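Local coordinates for small archaeal modifier protein 1 (Haloferax volcanii DS2, PDB 4HRO) that is attached covalently to lysine residues of target proteins as a ubiquitin-like modifier and serves as a sulfur carrier in molybdenum cofactor biosynthesis, at residues 27-30 / 31-35; 73-76 / 77-81. One frame throughout, in Å; residues are numbered along the deposited sequence.

Contact 1: residues 27-30 / 31-35. With CA (calcium ion), chain D.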
ATOM      1  N   GLY A  27      -0.784  -2.673 -15.838  1.00 10.54           N
ATOM      2  CA  GLY A  27      -2.016  -3.415 -16.023  1.00 10.71           C
ATOM      3  C   GLY A  27      -2.115  -4.697 -15.243  1.00 10.66           C
ATOM      4  O   GLY A  27      -3.184  -5.028 -14.790  1.00 10.64           O
ATOM      5  N   ASP A  28      -1.002  -5.409 -15.074  1.00 10.84           N
ATOM      6  CA  ASP A  28      -0.967  -6.631 -14.281  1.00 11.25           C
ATOM      7  C   ASP A  28      -0.230  -6.411 -12.960  1.00 10.07           C
ATOM      8  O   ASP A  28       0.218  -7.367 -12.345  1.00 11.23           O
ATOM      9  CB  ASP A  28      -0.331  -7.775 -15.082  1.00 12.49           C
ATOM     10  CG  ASP A  28      -1.238  -8.299 -16.199  1.00 15.39           C
ATOM     11  OD1 ASP A  28      -2.451  -7.997 -16.228  1.00 17.06           O
ATOM     12  OD2 ASP A  28      -0.729  -9.037 -17.068  1.00 19.92           O
ATOM     13  N   ALA A  29      -0.154  -5.166 -12.488  1.00  9.31           N
ATOM     14  CA  ALA A  29       0.447  -4.896 -11.175  1.00  8.81           C
ATOM     15  C   ALA A  29      -0.327  -5.605 -10.089  1.00  6.97           C
ATOM     16  O   ALA A  29      -1.554  -5.566 -10.061  1.00  7.89           O
ATOM     17  CB  ALA A  29       0.462  -3.407 -10.884  1.00  9.43           C
ATOM     18  N   THR A  30       0.396  -6.215  -9.169  1.00  6.69           N
ATOM     19  CA  THR A  30      -0.227  -6.825  -8.003  1.00  6.51           C
ATOM     20  C   THR A  30      -0.439  -5.786  -6.908  1.00  5.63           C
ATOM     21  O   THR A  30       0.046  -4.658  -6.983  1.00  6.05           O
ATOM     22  CB  THR A  30       0.668  -7.924  -7.453  1.00  7.19           C
ATOM     23  OG1 THR A  30       1.890  -7.316  -7.033  1.00  7.63           O
ATOM     24  CG2 THR A  30       0.925  -9.005  -8.489  1.00  8.70           C
ATOM     25  N   VAL A  31      -1.131  -6.191  -5.859  1.00  5.77           N
ATOM     26  CA  VAL A  31      -1.241  -5.370  -4.679  1.00  5.61           C
ATOM     27  C   VAL A  31       0.141  -5.004  -4.136  1.00  5.72           C
ATOM     28  O   VAL A  31       0.384  -3.856  -3.743  1.00  5.52           O
ATOM     29  CB  VAL A  31      -2.125  -6.082  -3.617  1.00  6.17           C
ATOM     30  CG1 VAL A  31      -2.017  -5.389  -2.271  1.00  7.36           C
ATOM     31  CG2 VAL A  31      -3.587  -6.154  -4.103  1.00  7.63           C
ATOM     32  N   GLY A  32       1.054  -5.969  -4.118  1.00  5.92           N
ATOM     33  CA  GLY A  32       2.430  -5.721  -3.725  1.00  6.00           C
ATOM     34  C   GLY A  32       3.139  -4.688  -4.598  1.00  5.62           C
ATOM     35  O   GLY A  32       3.881  -3.835  -4.103  1.00  5.80           O
ATOM     36  N   ASP A  33       2.906  -4.746  -5.904  1.00  5.69           N
ATOM     37  CA  ASP A  33       3.443  -3.732  -6.796  1.00  6.16           C
ATOM     38  C   ASP A  33       2.842  -2.357  -6.483  1.00  5.75           C
ATOM     39  O   ASP A  33       3.555  -1.346  -6.480  1.00  5.98           O
ATOM     40  CB  ASP A  33       3.166  -4.068  -8.259  1.00  6.98           C
ATOM     41  CG  ASP A  33       3.883  -5.302  -8.747  1.00  7.69           C
ATOM     42  OD1 ASP A  33       4.977  -5.616  -8.243  1.00  9.77           O
ATOM     43  OD2 ASP A  33       3.338  -5.954  -9.647  1.00  9.19           O
ATOM     44  N   ALA A  34       1.542  -2.300  -6.196  1.00  5.51           N
ATOM     45  CA  ALA A  34       0.909  -1.027  -5.819  1.00  5.43           C
ATOM     46  C   ALA A  34       1.459  -0.505  -4.480  1.00  5.39           C
ATOM     47  O   ALA A  34       1.614   0.712  -4.301  1.00  5.63           O
ATOM     48  CB  ALA A  34      -0.607  -1.176  -5.754  1.00  6.13           C
ATOM     49  N   LEU A  35       1.784  -1.417  -3.561  1.00  5.05           N
ATOM     50  CA  LEU A  35       2.396  -1.030  -2.300  1.00  5.45           C
ATOM     51  C   LEU A  35       3.804  -0.463  -2.522  1.00  5.36           C
ATOM     52  O   LEU A  35       4.189   0.535  -1.917  1.00  5.60           O
ATOM     53  CB  LEU A  35       2.400  -2.236  -1.362  1.00  5.09           C
ATOM     54  CG  LEU A  35       3.005  -2.026   0.014  1.00  6.28           C
ATOM     55  CD1 LEU A  35       2.345  -0.869   0.770  1.00  7.64           C
ATOM     56  CD2 LEU A  35       2.921  -3.328   0.808  1.00  7.65           C
TER
HETATM   57 CA    CA D 102      -4.801  -5.471 -13.199  1.00  9.28          CA
HETATM   58  O   HOH W   1      -4.570  -7.471 -14.565  1.00 13.80           O
HETATM   59  O   HOH W   2      -3.336  -6.672 -11.735  1.00  8.88           O
HETATM   60  O   HOH W   3      -3.551  -3.477 -12.402  1.00  9.24           O
HETATM   61  O   HOH W   4      -6.226  -4.296 -14.653  1.00 13.36           O
HETATM   62  O   HOH W   5      -6.693  -6.883 -12.808  1.00 11.67           O

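Contact 2: residues 73-76 / 77-81. With CA (calcium ion), chain C; CA (calcium ion), chain D.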
ATOM      1  N   GLU A  73      -2.275 -10.596  -5.081  1.00  8.89           N
ATOM      2  CA  GLU A  73      -3.568 -10.383  -5.731  1.00  9.34           C
ATOM      3  C   GLU A  73      -3.517  -9.280  -6.770  1.00  8.37           C
ATOM      4  O   GLU A  73      -2.646  -8.418  -6.747  1.00  7.47           O
ATOM      5  CB  GLU A  73      -4.659 -10.104  -4.693  1.00 10.08           C
ATOM      6  CG  GLU A  73      -5.006 -11.342  -3.864  1.00 11.69           C
ATOM      7  CD  GLU A  73      -5.995 -11.088  -2.751  1.00 12.30           C
ATOM      8  OE1 GLU A  73      -5.837 -11.765  -1.718  1.00 12.58           O
ATOM      9  OE2 GLU A  73      -6.929 -10.253  -2.912  1.00 13.88           O
ATOM     10  N   ALA A  74      -4.469  -9.325  -7.691  1.00  8.42           N
ATOM     11  CA  ALA A  74      -4.582  -8.345  -8.754  1.00  8.05           C
ATOM     12  C   ALA A  74      -5.029  -6.982  -8.240  1.00  7.89           C
ATOM     13  O   ALA A  74      -5.535  -6.855  -7.130  1.00  8.66           O
ATOM     14  CB  ALA A  74      -5.565  -8.847  -9.813  1.00  9.30           C
ATOM     15  N   THR A  75      -4.802  -5.975  -9.067  1.00  7.29           N
ATOM     16  CA  THR A  75      -5.358  -4.652  -8.857  1.00  7.19           C
ATOM     17  C   THR A  75      -6.049  -4.210 -10.133  1.00  7.40           C
ATOM     18  O   THR A  75      -5.815  -4.761 -11.210  1.00  7.74           O
ATOM     19  CB  THR A  75      -4.283  -3.600  -8.490  1.00  6.99           C
ATOM     20  OG1 THR A  75      -3.346  -3.451  -9.564  1.00  7.27           O
ATOM     21  CG2 THR A  75      -3.585  -3.952  -7.203  1.00  7.16           C
ATOM     22  N   ALA A  76      -6.861  -3.169 -10.025  1.00  7.77           N
ATOM     23  CA  ALA A  76      -7.568  -2.615 -11.171  1.00  8.56           C
ATOM     24  C   ALA A  76      -7.761  -1.118 -11.005  1.00  8.14           C
ATOM     25  O   ALA A  76      -7.808  -0.601  -9.897  1.00  7.35           O
ATOM     26  CB  ALA A  76      -8.907  -3.314 -11.340  1.00 10.55           C
ATOM     27  N   ALA A  77      -7.909  -0.435 -12.130  1.00  8.39           N
ATOM     28  CA  ALA A  77      -8.223   0.979 -12.142  1.00  8.40           C
ATOM     29  C   ALA A  77      -9.401   1.277 -11.236  1.00  8.64           C
ATOM     30  O   ALA A  77     -10.400   0.560 -11.243  1.00  9.58           O
ATOM     31  CB  ALA A  77      -8.523   1.424 -13.558  1.00  9.72           C
ATOM     32  N   GLY A  78      -9.246   2.327 -10.435  1.00  8.59           N
ATOM     33  CA  GLY A  78     -10.292   2.753  -9.515  1.00  9.19           C
ATOM     34  C   GLY A  78     -10.246   2.074  -8.156  1.00  8.43           C
ATOM     35  O   GLY A  78     -11.062   2.379  -7.288  1.00  9.58           O
ATOM     36  N   ASP A  79      -9.303   1.160  -7.924  1.00  7.55           N
ATOM     37  CA  ASP A  79      -9.254   0.446  -6.656  1.00  7.19           C
ATOM     38  C   ASP A  79      -9.030   1.408  -5.487  1.00  6.55           C
ATOM     39  O   ASP A  79      -8.352   2.436  -5.608  1.00  7.20           O
ATOM     40  CB  ASP A  79      -8.131  -0.594  -6.625  1.00  8.02           C
ATOM     41  CG  ASP A  79      -8.499  -1.924  -7.229  1.00  9.09           C
ATOM     42  OD1 ASP A  79      -9.663  -2.171  -7.589  1.00  9.96           O
ATOM     43  OD2 ASP A  79      -7.564  -2.747  -7.322  1.00 10.21           O
ATOM     44  N   GLU A  80      -9.607   1.030  -4.355  1.00  6.46           N
ATOM     45  CA  GLU A  80      -9.444   1.668  -3.070  1.00  6.02           C
ATOM     46  C   GLU A  80      -8.627   0.722  -2.204  1.00  5.75           C
ATOM     47  O   GLU A  80      -9.145  -0.294  -1.705  1.00  6.81           O
ATOM     48  CB  GLU A  80     -10.820   1.925  -2.450  1.00  5.94           C
ATOM     49  CG  GLU A  80     -11.613   2.903  -3.288  1.00  7.07           C
ATOM     50  CD  GLU A  80     -13.061   3.054  -2.882  1.00  6.77           C
ATOM     51  OE1 GLU A  80     -13.602   2.256  -2.111  1.00  8.80           O
ATOM     52  OE2 GLU A  80     -13.736   3.977  -3.354  1.00 10.94           O
ATOM     53  N   LEU A  81      -7.344   1.028  -2.048  1.00  5.35           N
ATOM     54  CA  LEU A  81      -6.428   0.208  -1.265  1.00  5.24           C
ATOM     55  C   LEU A  81      -6.244   0.871   0.082  1.00  5.51           C
ATOM     56  O   LEU A  81      -6.231   2.096   0.177  1.00  5.96           O
ATOM     57  CB  LEU A  81      -5.081   0.081  -2.001  1.00  5.49           C
ATOM     58  CG  LEU A  81      -5.180  -0.412  -3.455  1.00  6.14           C
ATOM     59  CD1 LEU A  81      -3.781  -0.462  -4.082  1.00  8.01           C
ATOM     60  CD2 LEU A  81      -5.895  -1.739  -3.577  1.00  8.51           C
TER
HETATM   61 CA    CA C 101     -15.788   3.496  -2.243  1.00  7.15          CA
HETATM   62 CA    CA D 102      -4.801  -5.471 -13.199  1.00  9.28          CA
HETATM   63  O   HOH W   3      -3.551  -3.477 -12.402  1.00  9.24           O
HETATM   64  O   HOH W   2      -3.336  -6.672 -11.735  1.00  8.88           O
HETATM   65  O   HOH W   6     -16.593   1.381  -1.466  1.00 10.11           O
HETATM   66  O   HOH W   4      -6.226  -4.296 -14.653  1.00 13.36           O
HETATM   67  O   HOH W   1      -4.570  -7.471 -14.565  1.00 13.80           O

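Contact 1: residues 27-30 / 31-35
A capping box between Thr-30 and Asp-33 starts helix 31-41, at the point where the loop leaving strand 20-25 turns into the helix of this beta-grasp fold. Thr-30 is the N-cap: its OG1 accepts the amide of Asp-33, N to OG1 3.0 Å with an N-H...O angle of 160°. The hydroxyl reaches that amide because chi1 of 63° sets OG1 between the backbone N and the carbonyl carbon, while CG2 lies anti to the carbonyl carbon. Asp-33 answers in the other direction. Its OD2 takes the backbone N of Thr-30 at 3.0 Å in a nearly straight bond, the N-H arriving from above the carboxylate plane, 39° out of it. Each residue thus binds the other's main-chain N-H through its side chain, and the first helical hydrogen bond, Ala-34 N to Thr-30 O at 2.9 Å, follows directly. The carboxylate also lies near the N-terminal end of the helix dipole, which would probably steady its negative charge. The methyl of Ala-29 also packs against the Asp-33 methylene, CB to CB 3.8 Å.

Ahead of the cap, the loop binds a calcium ion through Gly-27 O at 2.3 Å, and two of the metal's waters donate back to the loop, one to Asp-28 OD1 and the other to Ala-29 O. The backbone of Val-31 is hydrogen-bonded to Glu-73 and that of Gly-32 to Leu-71, while the Val-31 side chain rests on Leu-71 and Thr-75. One turn further on, Ala-34 packs on Leu-81 and Leu-35 on Leu-83, so the helix lies against strand 80-84.

Contact 2: residues 73-76 / 77-81
Asp-79 folds its carboxylate back over the backbone of Ala-76, crossing the Thr-75 side chain at about a right angle. With CG beside its own backbone N (chi1 -85°), OD2 accepts Ala-76 N at 2.8 Å, the N-H coming from well above the carboxylate plane, 61° out of it. The same oxygen lies 3.3 Å from Thr-75 CA and forms a salt bridge with Arg-64, so an amide and a guanidinium group share it. Asp-79 N returns to Ala-76 O at 3.0 Å, closing a type II turn in which Gly-78 adopts a positive phi of 88°. An alanine here in place of Asp-79 would probably leave Arg-64 without this salt-bridge partner and Ala-76 N without its carboxylate acceptor.

Thr-75 gives its carbonyl O to a calcium ion at 2.3 Å. Its OG1 is hydrogen-bonded to Ala-29 O and also accepts from a metal-bound water. Past the turn, both carboxylate oxygens of Glu-80 grip a second calcium ion, OE1 at 2.5 Å. This is a type II beta turn whose fourth residue, an aspartate, also binds back to the N-H of the first, leading into strand 80-84 of the beta-grasp sheet.

Overall arrangement
Along the chain, contact 1 comes first, converting the loop after strand 20-25 into helix 31-41; contact 2 follows some forty residues later, turning the loop after strand 67-68 into strand 80-84. The two are in series, neither nesting nor crossing, yet their centres are about 8 Å apart. Thr-30 CB packs on Glu-73 O, and Val-31 N lies 3.6 Å from Thr-75 CG2. One calcium ion, bound by carbonyls from residues 27-30 and 73-76, bridges the loops, and four of its waters are common to both contacts. Together they join the start of the helix to the approach to strand 80-84, the central strand of the sheet.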